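Local atomic coordinates of extracellular ligand-binding receptor (Sphaerobacter thermophilus, PDB entry 4ZPJ), a protein that probably captures a small solute outside the cell and hands it to an ABC transporter, as a substrate-binding protein of the leucine-binding protein family, and also binds zinc ions. Residues Gln234-Tyr239 with Ile264-Gln269; His198-Ala203 with Ala255-Ser260; Tyr239-Glu244 with Gln271-Lys276; Asp251-Phe256 with Asp277-Ile282; Leu281-Ala286 with Leu301-Gly306. One frame throughout, in Å; residues are numbered along the deposited sequence.

Contact 1 of 5, residues Gln234-Tyr239 with Ile264-Gln269. With ZN (zinc ion), chain F.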
# COMPACT_ATOMS: atom_id res chain seq x y z
N GLN A 234 9.62 -21.39 6.52
CA GLN A 234 9.95 -22.18 5.37
C GLN A 234 8.89 -23.28 5.18
O GLN A 234 8.35 -23.46 4.09
CB GLN A 234 11.31 -22.81 5.63
CG GLN A 234 12.21 -22.81 4.42
CD GLN A 234 12.72 -21.42 4.09
OE1 GLN A 234 13.03 -20.64 4.99
NE2 GLN A 234 12.81 -21.12 2.81
N ASP A 235 8.60 -24.01 6.26
CA ASP A 235 7.60 -25.10 6.27
C ASP A 235 6.33 -24.52 6.84
O ASP A 235 6.23 -24.29 8.03
CB ASP A 235 8.08 -26.32 7.15
CG ASP A 235 7.11 -27.57 7.08
OD1 ASP A 235 6.10 -27.46 6.30
OD2 ASP A 235 7.35 -28.67 7.79
N PHE A 236 5.33 -24.31 6.00
CA PHE A 236 4.02 -23.79 6.49
C PHE A 236 3.10 -24.95 6.96
O PHE A 236 2.09 -24.71 7.63
CB PHE A 236 3.33 -22.86 5.48
CG PHE A 236 3.80 -21.43 5.56
CD1 PHE A 236 3.40 -20.60 6.60
CD2 PHE A 236 4.68 -20.91 4.62
CE1 PHE A 236 3.87 -19.30 6.69
CE2 PHE A 236 5.14 -19.59 4.70
CZ PHE A 236 4.74 -18.79 5.73
N GLY A 237 3.46 -26.18 6.60
CA GLY A 237 2.83 -27.43 7.15
C GLY A 237 2.14 -27.29 8.50
O GLY A 237 0.94 -27.49 8.62
N PRO A 238 2.89 -26.91 9.54
CA PRO A 238 2.26 -26.92 10.86
C PRO A 238 1.17 -25.88 10.97
O PRO A 238 0.11 -26.17 11.51
CB PRO A 238 3.44 -26.63 11.82
CG PRO A 238 4.67 -27.03 11.04
CD PRO A 238 4.32 -26.58 9.63
N TYR A 239 1.40 -24.70 10.40
CA TYR A 239 0.42 -23.61 10.48
C TYR A 239 -0.80 -23.93 9.64
O TYR A 239 -1.89 -23.59 10.02
CB TYR A 239 1.05 -22.29 10.07
CG TYR A 239 2.28 -22.07 10.90
CD1 TYR A 239 2.18 -21.62 12.22
CD2 TYR A 239 3.54 -22.43 10.43
CE1 TYR A 239 3.31 -21.50 13.02
CE2 TYR A 239 4.68 -22.32 11.24
CZ TYR A 239 4.56 -21.84 12.53
OH TYR A 239 5.67 -21.73 13.32
N ILE A 264 4.71 -16.28 -1.13
CA ILE A 264 4.89 -17.26 -2.19
C ILE A 264 4.88 -18.67 -1.60
O ILE A 264 4.10 -19.55 -2.09
CB ILE A 264 6.19 -17.04 -2.97
CG1 ILE A 264 6.19 -15.68 -3.68
CG2 ILE A 264 6.42 -18.18 -3.99
CD1 ILE A 264 7.56 -15.26 -4.23
N ARG A 265 5.69 -18.89 -0.55
CA ARG A 265 5.75 -20.23 0.10
C ARG A 265 4.38 -20.61 0.74
O ARG A 265 3.92 -21.75 0.63
CB ARG A 265 6.91 -20.30 1.13
CG ARG A 265 8.31 -20.37 0.51
CD ARG A 265 9.37 -20.71 1.59
NE ARG A 265 9.30 -19.68 2.64
CZ ARG A 265 9.91 -18.47 2.60
NH1 ARG A 265 10.74 -18.16 1.60
NH2 ARG A 265 9.71 -17.59 3.59
N PHE A 266 3.70 -19.65 1.34
CA PHE A 266 2.41 -19.96 1.90
C PHE A 266 1.38 -20.37 0.82
O PHE A 266 0.73 -21.43 0.94
CB PHE A 266 1.84 -18.80 2.72
CG PHE A 266 0.43 -19.05 3.19
CD1 PHE A 266 0.19 -19.79 4.32
CD2 PHE A 266 -0.65 -18.58 2.46
CE1 PHE A 266 -1.11 -20.04 4.73
CE2 PHE A 266 -1.97 -18.84 2.86
CZ PHE A 266 -2.20 -19.57 4.00
N LEU A 267 1.20 -19.54 -0.22
CA LEU A 267 0.18 -19.85 -1.22
C LEU A 267 0.47 -21.14 -1.91
O LEU A 267 -0.41 -21.97 -2.07
CB LEU A 267 0.05 -18.74 -2.25
CG LEU A 267 -0.77 -17.61 -1.65
CD1 LEU A 267 -0.67 -16.36 -2.47
CD2 LEU A 267 -2.20 -18.05 -1.49
N VAL A 268 1.72 -21.37 -2.25
CA VAL A 268 2.06 -22.56 -3.00
C VAL A 268 1.79 -23.77 -2.10
O VAL A 268 1.29 -24.79 -2.58
CB VAL A 268 3.56 -22.54 -3.49
CG1 VAL A 268 4.07 -23.95 -3.79
CG2 VAL A 268 3.76 -21.68 -4.74
N GLN A 269 2.11 -23.68 -0.82
CA GLN A 269 1.96 -24.86 0.06
C GLN A 269 0.50 -25.05 0.44
O GLN A 269 0.03 -26.17 0.65
CB GLN A 269 2.86 -24.78 1.29
CG GLN A 269 4.36 -24.73 0.93
CD GLN A 269 5.27 -24.57 2.15
OE1 GLN A 269 4.87 -24.82 3.28
NE2 GLN A 269 6.48 -24.14 1.92
ZN ZN F . 6.34 -30.15 7.42
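The side-chain amide of Gln269 grips the backbone of Gln234 and Phe236 with both polar atoms. Its NE2 donates to Gln234 O at 2.9 Å, an almost straight bond (172°) with the acceptor close to the amide plane, while Gln269 OE1 receives Phe236 N at 2.8 Å on a lone pair. A glutamine suits the place because one flat group offers both a donor and an acceptor, and two bonds fix its rotation. The chain reaches that far because it runs extended beyond CG (chi2 177°). One turn back, the Arg265 guanidinium has the Gln234 amide over one face, with Gln234 NE2 3.7 Å from Arg265 CD; its charge is met by Asp262, and its NE bonds to Thr233 O. Asp235 works outward: OD2 binds a zinc ion, and OD1 accepts a weak bond from Gly237 N, capping the turn into the helix. Beneath the polar layer Phe236 packs on Phe266. The edge of the Phe266 ring points at the Phe236 face in a T-shaped pair, planes 88° apart, and Phe266 CB lies over the same ring in a CH-pi contact, 4.0 Å from its centroid. Both phenylalanines are buried: Phe266 stacks on His198 and touches Leu281 of strand 281-283, Phe236 rests on Ala229 of strand 222-229, and helix 261-272 is pinned to the start of helix 237-246.

Contact 2 of 5, residues His198-Ala203 with Ala255-Ser260. With ZN (zinc ion), chain G.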
# COMPACT_ATOMS: atom_id res chain seq x y z
N HIS A 198 -5.05 -15.62 9.42
CA HIS A 198 -3.69 -15.99 9.49
C HIS A 198 -2.79 -14.89 9.01
O HIS A 198 -3.10 -14.26 8.00
CB HIS A 198 -3.47 -17.25 8.65
CG HIS A 198 -2.05 -17.52 8.35
ND1 HIS A 198 -1.17 -17.95 9.32
CD2 HIS A 198 -1.33 -17.40 7.21
CE1 HIS A 198 0.01 -18.14 8.78
NE2 HIS A 198 -0.05 -17.79 7.51
N ALA A 199 -1.69 -14.65 9.71
CA ALA A 199 -0.70 -13.68 9.26
C ALA A 199 0.69 -13.98 9.68
O ALA A 199 0.91 -14.66 10.69
CB ALA A 199 -1.03 -12.30 9.77
N ALA A 200 1.64 -13.40 8.96
CA ALA A 200 3.01 -13.35 9.42
C ALA A 200 3.01 -12.57 10.72
O ALA A 200 2.22 -11.63 10.88
CB ALA A 200 3.89 -12.65 8.40
N ASP A 201 3.88 -12.95 11.63
CA ASP A 201 3.87 -12.42 12.99
C ASP A 201 4.71 -11.17 13.08
O ASP A 201 5.87 -11.21 13.55
CB ASP A 201 4.46 -13.46 13.96
CG ASP A 201 4.14 -13.14 15.44
OD1 ASP A 201 3.61 -12.02 15.74
OD2 ASP A 201 4.40 -14.03 16.30
N TYR A 202 4.14 -10.07 12.63
CA TYR A 202 4.72 -8.76 12.89
C TYR A 202 3.59 -7.72 12.93
O TYR A 202 2.39 -8.04 12.75
CB TYR A 202 5.87 -8.44 11.90
CG TYR A 202 5.44 -8.17 10.45
CD1 TYR A 202 4.68 -9.11 9.73
CD2 TYR A 202 5.83 -7.00 9.79
CE1 TYR A 202 4.32 -8.89 8.41
CE2 TYR A 202 5.46 -6.76 8.46
CZ TYR A 202 4.70 -7.72 7.78
OH TYR A 202 4.32 -7.55 6.49
N ALA A 203 3.99 -6.47 13.19
CA ALA A 203 3.04 -5.40 13.47
C ALA A 203 2.00 -5.31 12.34
O ALA A 203 0.83 -5.36 12.62
CB ALA A 203 3.77 -4.08 13.69
N ALA A 255 -5.59 -14.62 4.81
CA ALA A 255 -4.15 -14.65 5.10
C ALA A 255 -3.36 -13.46 4.52
O ALA A 255 -3.55 -13.03 3.35
CB ALA A 255 -3.56 -15.92 4.58
N PHE A 256 -2.46 -12.94 5.36
CA PHE A 256 -1.54 -11.85 5.00
C PHE A 256 -0.10 -12.14 5.38
O PHE A 256 0.18 -12.53 6.51
CB PHE A 256 -1.96 -10.57 5.70
CG PHE A 256 -0.93 -9.50 5.65
CD1 PHE A 256 0.06 -9.42 6.64
CD2 PHE A 256 -0.96 -8.54 4.65
CE1 PHE A 256 1.02 -8.42 6.61
CE2 PHE A 256 0.01 -7.53 4.60
CZ PHE A 256 1.00 -7.47 5.59
N HIS A 257 0.81 -11.92 4.43
CA HIS A 257 2.26 -12.01 4.68
C HIS A 257 2.99 -10.85 4.11
O HIS A 257 4.19 -10.75 4.28
CB HIS A 257 2.84 -13.25 4.03
CG HIS A 257 2.24 -14.50 4.51
ND1 HIS A 257 1.04 -14.99 4.02
CD2 HIS A 257 2.61 -15.33 5.50
CE1 HIS A 257 0.74 -16.10 4.66
NE2 HIS A 257 1.65 -16.30 5.59
N GLY A 258 2.31 -9.94 3.42
CA GLY A 258 3.02 -8.90 2.67
C GLY A 258 3.49 -9.50 1.36
O GLY A 258 3.34 -10.68 1.11
N THR A 259 4.04 -8.67 0.52
CA THR A 259 4.62 -9.05 -0.71
C THR A 259 6.01 -9.55 -0.44
O THR A 259 6.95 -8.76 -0.38
CB THR A 259 4.71 -7.83 -1.61
OG1 THR A 259 3.38 -7.37 -1.79
CG2 THR A 259 5.36 -8.18 -2.93
N SER A 260 6.14 -10.87 -0.33
CA SER A 260 7.33 -11.47 0.24
C SER A 260 7.44 -12.91 -0.19
O SER A 260 6.50 -13.51 -0.75
CB SER A 260 7.18 -11.49 1.75
OG SER A 260 6.06 -12.30 2.12
ZN ZN G . 2.88 -11.01 17.24
O HOH W 1 4.36 -9.34 17.08
O HOH W 2 2.06 -12.68 17.97
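This is a buried pairing of two parallel strands, His198-Ala200 and Ala255-Phe256, at the C-terminal ends of neighbouring strands in the four-stranded parallel sheet. Phe256 N donates to His198 O at 3.0 Å, and Ala200 N to Phe256 O at the same length. The small Ala199 and Ala255 leave room for Met209 and Phe266, which pack on them. From within the pairing His198 NE2 meets His257 NE2, one residue past it, in a hydrogen bond of 3.0 Å, the rings rim to rim with planes 57° apart. Each imidazole uses its second nitrogen too, His198 ND1 on Val227 O and His257 ND1 on Asp287, which fixes both rings. Loops at these strand ends belong to the Rossmann-like lobe of type I periplasmic binding proteins. Here Tyr202, its CG lodged between backbone N and carbonyl carbon (chi1 70°), swings across to Phe256, bringing Tyr202 OH within 3.4 Å of Phe256 CE1. Asp201 turns away instead, its OD1 binding a zinc ion at 2.0 Å together with His206 and two waters.

Contact 3 of 5, residues Tyr239-Glu244 with Gln271-Lys276. With ZN (zinc ion), chain J.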
# COMPACT_ATOMS: atom_id res chain seq x y z
N TYR A 239 1.40 -24.70 10.40
CA TYR A 239 0.42 -23.61 10.48
C TYR A 239 -0.80 -23.93 9.64
O TYR A 239 -1.89 -23.59 10.02
CB TYR A 239 1.05 -22.29 10.07
CG TYR A 239 2.28 -22.07 10.90
CD1 TYR A 239 2.18 -21.62 12.22
CD2 TYR A 239 3.54 -22.43 10.43
CE1 TYR A 239 3.31 -21.50 13.02
CE2 TYR A 239 4.68 -22.32 11.24
CZ TYR A 239 4.56 -21.84 12.53
OH TYR A 239 5.67 -21.73 13.32
N LEU A 240 -0.59 -24.61 8.52
CA LEU A 240 -1.64 -25.11 7.65
C LEU A 240 -2.50 -26.12 8.36
O LEU A 240 -3.73 -26.06 8.29
CB LEU A 240 -1.05 -25.74 6.39
CG LEU A 240 -0.39 -24.78 5.36
CD1 LEU A 240 -0.07 -25.53 4.09
CD2 LEU A 240 -1.25 -23.58 5.02
N GLN A 241 -1.85 -27.04 9.06
CA GLN A 241 -2.60 -28.00 9.86
C GLN A 241 -3.45 -27.24 10.91
O GLN A 241 -4.64 -27.50 11.02
CB GLN A 241 -1.67 -29.11 10.42
CG GLN A 241 -1.48 -30.24 9.38
CD GLN A 241 -0.50 -31.36 9.77
OE1 GLN A 241 -0.24 -32.27 8.97
NE2 GLN A 241 0.04 -31.31 11.00
N ARG A 242 -2.90 -26.25 11.59
CA ARG A 242 -3.69 -25.52 12.58
C ARG A 242 -4.85 -24.80 11.93
O ARG A 242 -5.97 -24.77 12.47
CB ARG A 242 -2.85 -24.54 13.39
CG ARG A 242 -1.63 -25.21 14.03
CD ARG A 242 -0.98 -24.41 15.15
NE ARG A 242 0.44 -24.78 15.31
CZ ARG A 242 1.30 -24.22 16.17
NH1 ARG A 242 2.56 -24.66 16.21
NH2 ARG A 242 0.92 -23.25 16.99
N ILE A 243 -4.60 -24.22 10.75
CA ILE A 243 -5.66 -23.56 10.04
C ILE A 243 -6.72 -24.59 9.70
O ILE A 243 -7.89 -24.32 9.92
CB ILE A 243 -5.18 -22.85 8.76
CG1 ILE A 243 -4.30 -21.65 9.13
CG2 ILE A 243 -6.36 -22.46 7.88
CD1 ILE A 243 -3.42 -21.13 8.01
N GLU A 244 -6.33 -25.74 9.19
CA GLU A 244 -7.30 -26.77 8.82
C GLU A 244 -8.24 -27.04 9.97
O GLU A 244 -9.43 -27.20 9.78
CB GLU A 244 -6.64 -28.12 8.46
CG GLU A 244 -7.59 -28.97 7.59
CD GLU A 244 -7.32 -30.45 7.59
OE1 GLU A 244 -6.29 -30.88 8.14
OE2 GLU A 244 -8.15 -31.19 7.00
N GLN A 271 -1.83 -24.78 -1.62
CA GLN A 271 -2.39 -25.58 -2.68
C GLN A 271 -1.85 -26.97 -2.70
O GLN A 271 -2.58 -27.93 -2.81
CB GLN A 271 -2.10 -24.93 -4.02
CG GLN A 271 -2.55 -25.73 -5.22
CD GLN A 271 -1.84 -25.27 -6.47
OE1 GLN A 271 -0.62 -25.04 -6.48
NE2 GLN A 271 -2.59 -25.13 -7.54
N GLU A 272 -0.53 -27.09 -2.58
CA GLU A 272 0.12 -28.40 -2.61
C GLU A 272 -0.33 -29.33 -1.48
O GLU A 272 -0.43 -30.53 -1.68
CB GLU A 272 1.66 -28.23 -2.58
CG GLU A 272 2.19 -27.67 -3.89
CD GLU A 272 3.70 -27.60 -3.95
OE1 GLU A 272 4.37 -27.54 -2.89
OE2 GLU A 272 4.23 -27.58 -5.09
N PHE A 273 -0.62 -28.76 -0.33
CA PHE A 273 -1.03 -29.52 0.87
C PHE A 273 -2.51 -29.90 0.77
O PHE A 273 -2.96 -30.78 1.48
CB PHE A 273 -0.79 -28.63 2.08
CG PHE A 273 -0.63 -29.34 3.38
CD1 PHE A 273 0.53 -30.03 3.67
CD2 PHE A 273 -1.61 -29.21 4.38
CE1 PHE A 273 0.68 -30.65 4.90
CE2 PHE A 273 -1.46 -29.82 5.61
CZ PHE A 273 -0.31 -30.55 5.87
N GLY A 274 -3.27 -29.27 -0.13
CA GLY A 274 -4.60 -29.79 -0.40
C GLY A 274 -5.71 -28.88 0.11
O GLY A 274 -6.89 -29.11 -0.18
N LEU A 275 -5.33 -27.84 0.84
CA LEU A 275 -6.31 -26.92 1.41
C LEU A 275 -6.99 -26.08 0.36
O LEU A 275 -8.12 -25.73 0.50
CB LEU A 275 -5.70 -26.03 2.49
CG LEU A 275 -5.06 -26.77 3.66
CD1 LEU A 275 -5.05 -25.88 4.90
CD2 LEU A 275 -5.79 -28.07 4.01
N LYS A 276 -6.32 -25.76 -0.71
CA LYS A 276 -7.00 -24.97 -1.73
C LYS A 276 -8.24 -25.70 -2.26
O LYS A 276 -9.29 -25.09 -2.49
CB LYS A 276 -6.03 -24.62 -2.83
CG LYS A 276 -6.71 -23.80 -3.85
CD LYS A 276 -5.80 -23.19 -4.84
CE LYS A 276 -6.61 -22.08 -5.53
NZ LYS A 276 -6.04 -21.92 -6.86
ZN ZN J . -5.69 -32.31 6.93
O HOH W 3 -5.59 -31.96 4.43
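Leu240 and Phe273 lie alongside each other, pointing opposite ways, with Leu240 CD1 3.8 Å from Phe273 CB and close to the near end of the ring. Gln241 comes across the far end of that ring. Its OE1 lies near the ring plane, 3.5 Å from Phe273 CZ, so the carbonyl oxygen faces the slightly positive rim of the phenylalanine, and its CG adds an aliphatic touch. Leu275 fills the next place along: CD1 sits 3.6 Å from Leu240 O, and CD2 meets Glu244 CG at 4.1 Å. Branched leucine suits this position, since one methyl can face each of two residues a helical turn apart. Glu244 is two-sided, its methylene packing on Leu275 while OE1 binds a zinc ion at 2.0 Å, beside a water ligand. With CG anti to the backbone N (chi1 -158°) and the chain extended, the carboxylate is carried out to the metal. Gly274, with positive phi (111°), lets the chain leave the helix between Phe273 and Leu275. Behind them Tyr270 touches Leu240 and Leu275, and Leu240 also leans on Phe266, so the contact joins helix 237-246 to the end of helix 261-272 and the turn that follows it.

Contact 4 of 5, residues Asp251-Phe256 with Asp277-Ile282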
# COMPACT_ATOMS: atom_id res chain seq x y z
N ASP A 251 -15.96 -21.18 7.55
CA ASP A 251 -16.25 -21.23 6.14
C ASP A 251 -15.05 -20.84 5.23
O ASP A 251 -15.06 -21.21 4.06
CB ASP A 251 -17.45 -20.32 5.85
CG ASP A 251 -18.61 -20.61 6.78
OD1 ASP A 251 -18.98 -21.83 6.84
OD2 ASP A 251 -19.11 -19.64 7.46
N ALA A 252 -14.05 -20.13 5.76
CA ALA A 252 -12.97 -19.54 4.91
C ALA A 252 -11.82 -19.02 5.73
O ALA A 252 -11.96 -18.88 6.93
CB ALA A 252 -13.49 -18.39 4.02
N VAL A 253 -10.72 -18.70 5.07
CA VAL A 253 -9.54 -18.20 5.73
C VAL A 253 -9.12 -16.90 5.08
O VAL A 253 -9.19 -16.82 3.91
CB VAL A 253 -8.35 -19.17 5.49
CG1 VAL A 253 -7.09 -18.68 6.18
CG2 VAL A 253 -8.74 -20.53 6.00
N PHE A 254 -8.69 -15.92 5.85
CA PHE A 254 -8.00 -14.75 5.32
C PHE A 254 -6.53 -14.84 5.74
O PHE A 254 -6.27 -15.10 6.90
CB PHE A 254 -8.60 -13.46 5.85
CG PHE A 254 -7.73 -12.22 5.62
CD1 PHE A 254 -7.73 -11.56 4.39
CD2 PHE A 254 -6.94 -11.74 6.61
CE1 PHE A 254 -6.90 -10.44 4.17
CE2 PHE A 254 -6.12 -10.63 6.41
CZ PHE A 254 -6.10 -9.99 5.20
N ALA A 255 -5.59 -14.62 4.81
CA ALA A 255 -4.15 -14.65 5.10
C ALA A 255 -3.36 -13.46 4.52
O ALA A 255 -3.55 -13.03 3.35
CB ALA A 255 -3.56 -15.92 4.58
N PHE A 256 -2.46 -12.94 5.36
CA PHE A 256 -1.54 -11.85 5.00
C PHE A 256 -0.10 -12.14 5.38
O PHE A 256 0.18 -12.53 6.51
CB PHE A 256 -1.96 -10.57 5.70
CG PHE A 256 -0.93 -9.50 5.65
CD1 PHE A 256 0.06 -9.42 6.64
CD2 PHE A 256 -0.96 -8.54 4.65
CE1 PHE A 256 1.02 -8.42 6.61
CE2 PHE A 256 0.01 -7.53 4.60
CZ PHE A 256 1.00 -7.47 5.59
N ASP A 277 -8.13 -27.02 -2.41
CA ASP A 277 -9.24 -27.82 -2.90
C ASP A 277 -10.43 -27.82 -1.94
O ASP A 277 -11.53 -28.13 -2.38
CB ASP A 277 -8.81 -29.29 -3.19
CG ASP A 277 -8.02 -29.45 -4.52
OD1 ASP A 277 -7.55 -28.43 -5.10
OD2 ASP A 277 -7.84 -30.60 -5.00
N SER A 278 -10.22 -27.49 -0.66
CA SER A 278 -11.28 -27.71 0.34
C SER A 278 -11.68 -26.51 1.19
O SER A 278 -12.79 -26.49 1.68
CB SER A 278 -10.93 -28.90 1.27
OG SER A 278 -9.61 -28.81 1.76
N ILE A 279 -10.80 -25.54 1.39
CA ILE A 279 -11.07 -24.40 2.25
C ILE A 279 -10.84 -23.07 1.51
O ILE A 279 -9.71 -22.74 1.16
CB ILE A 279 -10.17 -24.47 3.49
CG1 ILE A 279 -10.54 -25.68 4.33
CG2 ILE A 279 -10.34 -23.25 4.36
CD1 ILE A 279 -9.42 -26.09 5.27
N PRO A 280 -11.92 -22.32 1.26
CA PRO A 280 -11.75 -21.05 0.55
C PRO A 280 -10.79 -20.13 1.24
O PRO A 280 -10.79 -20.02 2.45
CB PRO A 280 -13.17 -20.44 0.53
CG PRO A 280 -14.08 -21.65 0.64
CD PRO A 280 -13.34 -22.62 1.54
N LEU A 281 -9.99 -19.45 0.45
CA LEU A 281 -8.95 -18.60 0.98
C LEU A 281 -9.07 -17.23 0.34
O LEU A 281 -9.22 -17.14 -0.89
CB LEU A 281 -7.60 -19.21 0.65
CG LEU A 281 -6.39 -18.32 0.85
CD1 LEU A 281 -6.21 -17.98 2.30
CD2 LEU A 281 -5.18 -19.04 0.31
N ILE A 282 -8.98 -16.17 1.16
CA ILE A 282 -8.92 -14.82 0.67
C ILE A 282 -7.53 -14.35 1.06
O ILE A 282 -7.23 -14.15 2.25
CB ILE A 282 -9.98 -13.93 1.31
CG1 ILE A 282 -11.36 -14.40 0.86
CG2 ILE A 282 -9.71 -12.48 0.98
CD1 ILE A 282 -12.51 -13.68 1.50
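A beta-alpha-beta unit is closed here: strand 252-256 leads through helix 261-272 into strand 281-283, which returns parallel beside it at the edge of the four-stranded sheet. Three backbone bonds set the register, Val253 N to Pro280 O at 2.9 Å, Ile282 N to Val253 O at 2.8 Å and nearly straight (169°), and Ala255 N to Ile282 O at 3.1 Å. Val253 thus uses both its N-H and its carbonyl on the edge strand, the alternation of a parallel ladder. Pro280 has no N-H to offer Asp251 O, and its CD lies 3.4 Å from that oxygen, so the ladder stops here while Pro280 O still accepts from Val253 N. The Asp251 carboxylate is held by Arg194 and Arg193 N. Val253, Ala255 and Leu281 share the sheet face covered by helix 261-272. Leu281 CD1 reaches back over Val253 CB at 4.0 Å and also touches the Ala255 methyl. Phe254 and Ile282 occupy the other face, where Phe254 stacks on Phe212 of helix 203-218. Replacing Phe254 with an alanine would probably leave Phe212 without its stacking partner and open a gap beside Ile282 CG2. Beta-branched valine and isoleucine suit such extended backbone and fill the space between sheet and helices. At the entry of the strand Val253 CG2 meets Ile279 CG2, methyl to methyl, at 3.6 Å.

Contact 5 of 5, residues Leu281-Ala286 with Leu301-Gly306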
# COMPACT_ATOMS: atom_id res chain seq x y z
N LEU A 281 -9.99 -19.45 0.45
CA LEU A 281 -8.95 -18.60 0.98
C LEU A 281 -9.07 -17.23 0.34
O LEU A 281 -9.22 -17.14 -0.89
CB LEU A 281 -7.60 -19.21 0.65
CG LEU A 281 -6.39 -18.32 0.85
CD1 LEU A 281 -6.21 -17.98 2.30
CD2 LEU A 281 -5.18 -19.04 0.31
N ILE A 282 -8.98 -16.17 1.16
CA ILE A 282 -8.92 -14.82 0.67
C ILE A 282 -7.53 -14.35 1.06
O ILE A 282 -7.23 -14.15 2.25
CB ILE A 282 -9.98 -13.93 1.31
CG1 ILE A 282 -11.36 -14.40 0.86
CG2 ILE A 282 -9.71 -12.48 0.98
CD1 ILE A 282 -12.51 -13.68 1.50
N PRO A 283 -6.66 -14.23 0.05
CA PRO A 283 -5.38 -13.67 0.30
C PRO A 283 -5.47 -12.20 0.43
O PRO A 283 -6.36 -11.56 -0.14
CB PRO A 283 -4.58 -13.96 -0.97
CG PRO A 283 -5.46 -14.71 -1.88
CD PRO A 283 -6.87 -14.55 -1.37
N SER A 284 -4.51 -11.65 1.14
CA SER A 284 -4.30 -10.22 1.08
C SER A 284 -3.88 -9.84 -0.33
O SER A 284 -3.12 -10.58 -1.00
CB SER A 284 -3.20 -9.80 2.06
OG SER A 284 -2.67 -8.55 1.70
N GLY A 285 -4.31 -8.66 -0.76
CA GLY A 285 -3.83 -8.10 -2.01
C GLY A 285 -2.34 -8.00 -2.10
O GLY A 285 -1.77 -8.14 -3.17
N ALA A 286 -1.68 -7.82 -0.97
CA ALA A 286 -0.20 -7.84 -1.00
C ALA A 286 0.40 -9.19 -1.41
O ALA A 286 1.50 -9.27 -2.03
CB ALA A 286 0.31 -7.43 0.37
N LEU A 301 -4.88 -19.15 -8.45
CA LEU A 301 -5.94 -19.04 -9.46
C LEU A 301 -7.34 -19.10 -8.86
O LEU A 301 -7.64 -20.04 -8.12
CB LEU A 301 -5.77 -20.11 -10.50
CG LEU A 301 -6.42 -20.09 -11.87
CD1 LEU A 301 -6.11 -18.82 -12.65
CD2 LEU A 301 -5.93 -21.31 -12.67
N GLY A 302 -8.19 -18.11 -9.17
CA GLY A 302 -9.56 -18.08 -8.64
C GLY A 302 -9.77 -17.43 -7.28
O GLY A 302 -10.88 -17.18 -6.88
N LEU A 303 -8.69 -17.11 -6.58
CA LEU A 303 -8.70 -16.46 -5.30
C LEU A 303 -9.10 -15.00 -5.44
O LEU A 303 -8.63 -14.28 -6.30
CB LEU A 303 -7.28 -16.56 -4.65
CG LEU A 303 -7.04 -17.77 -3.72
CD1 LEU A 303 -7.84 -18.99 -4.14
CD2 LEU A 303 -5.59 -18.11 -3.44
N VAL A 304 -9.94 -14.57 -4.54
CA VAL A 304 -10.38 -13.18 -4.49
C VAL A 304 -9.61 -12.43 -3.41
O VAL A 304 -9.41 -12.96 -2.31
CB VAL A 304 -11.92 -13.18 -4.19
CG1 VAL A 304 -12.35 -11.88 -3.63
CG2 VAL A 304 -12.70 -13.48 -5.47
N SER A 305 -9.25 -11.19 -3.71
CA SER A 305 -8.59 -10.31 -2.76
C SER A 305 -8.98 -8.83 -2.96
O SER A 305 -9.29 -8.39 -4.06
CB SER A 305 -7.05 -10.43 -2.89
OG SER A 305 -6.61 -9.90 -4.10
N GLY A 306 -8.89 -8.07 -1.88
CA GLY A 306 -8.91 -6.63 -1.96
C GLY A 306 -7.55 -6.10 -2.29
O GLY A 306 -6.54 -6.63 -1.81
O HOH W 4 -11.11 -16.45 -2.57
O HOH W 5 -7.79 -9.26 0.50
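Strands 281-283 and 304-306 run in roughly the same direction, 35° apart, their axes 5.4 Å from each other at closest approach. Two waters bridge them: one donates to Leu281 O and accepts from Val304 N, the other donates to Pro283 O at 2.8 Å and accepts from Gly306 N at 2.9 Å. Pro283 has no N-H to offer Val304 O, which lies 3.1 Å from its CD. Leu303 packs against the Pro283 ring, CD2 to Pro283 CG 3.7 Å, and the same methyl meets Leu281 CD2 at 3.9 Å. An alanine in place of Leu303 is likely to open a gap between Pro283 and Leu281 and bare the side of Leu267 on helix 261-272. Ser305 CB presses on Pro283 O. Gly285 CA approaches Gly306 O to 3.1 Å, where a side chain on Gly285 would collide with that oxygen. Waters above an apolar leucine-proline patch are consistent with strand 281-283 being the edge of the parallel sheet in this chain, met by strand 304-307, which pairs with 390-401.

Overall arrangement
All five contacts lie in one lobe of the protein, built round the parallel sheet 222-229, 194-200, 252-256, 281-283. Contacts 2 and 4 are successive strand pairings in that sheet, about 15 Å between centres, sharing Ala255 and Phe256. Contacts 1 and 3, about 8 Å between centres, join helices 237-246 and 261-272, which cover one sheet face; Phe266 of contact 1 reaches the histidines of contact 2. Along the chain contacts 1 to 4 interlock, their segments alternating or overlapping, whereas contact 5 opens on the strand where contact 4 ends, their centres about 9 Å apart, and leads to the antiparallel sheet. Sheet, helices and edge form one continuous core, consistent with a lobe that moves as a unit.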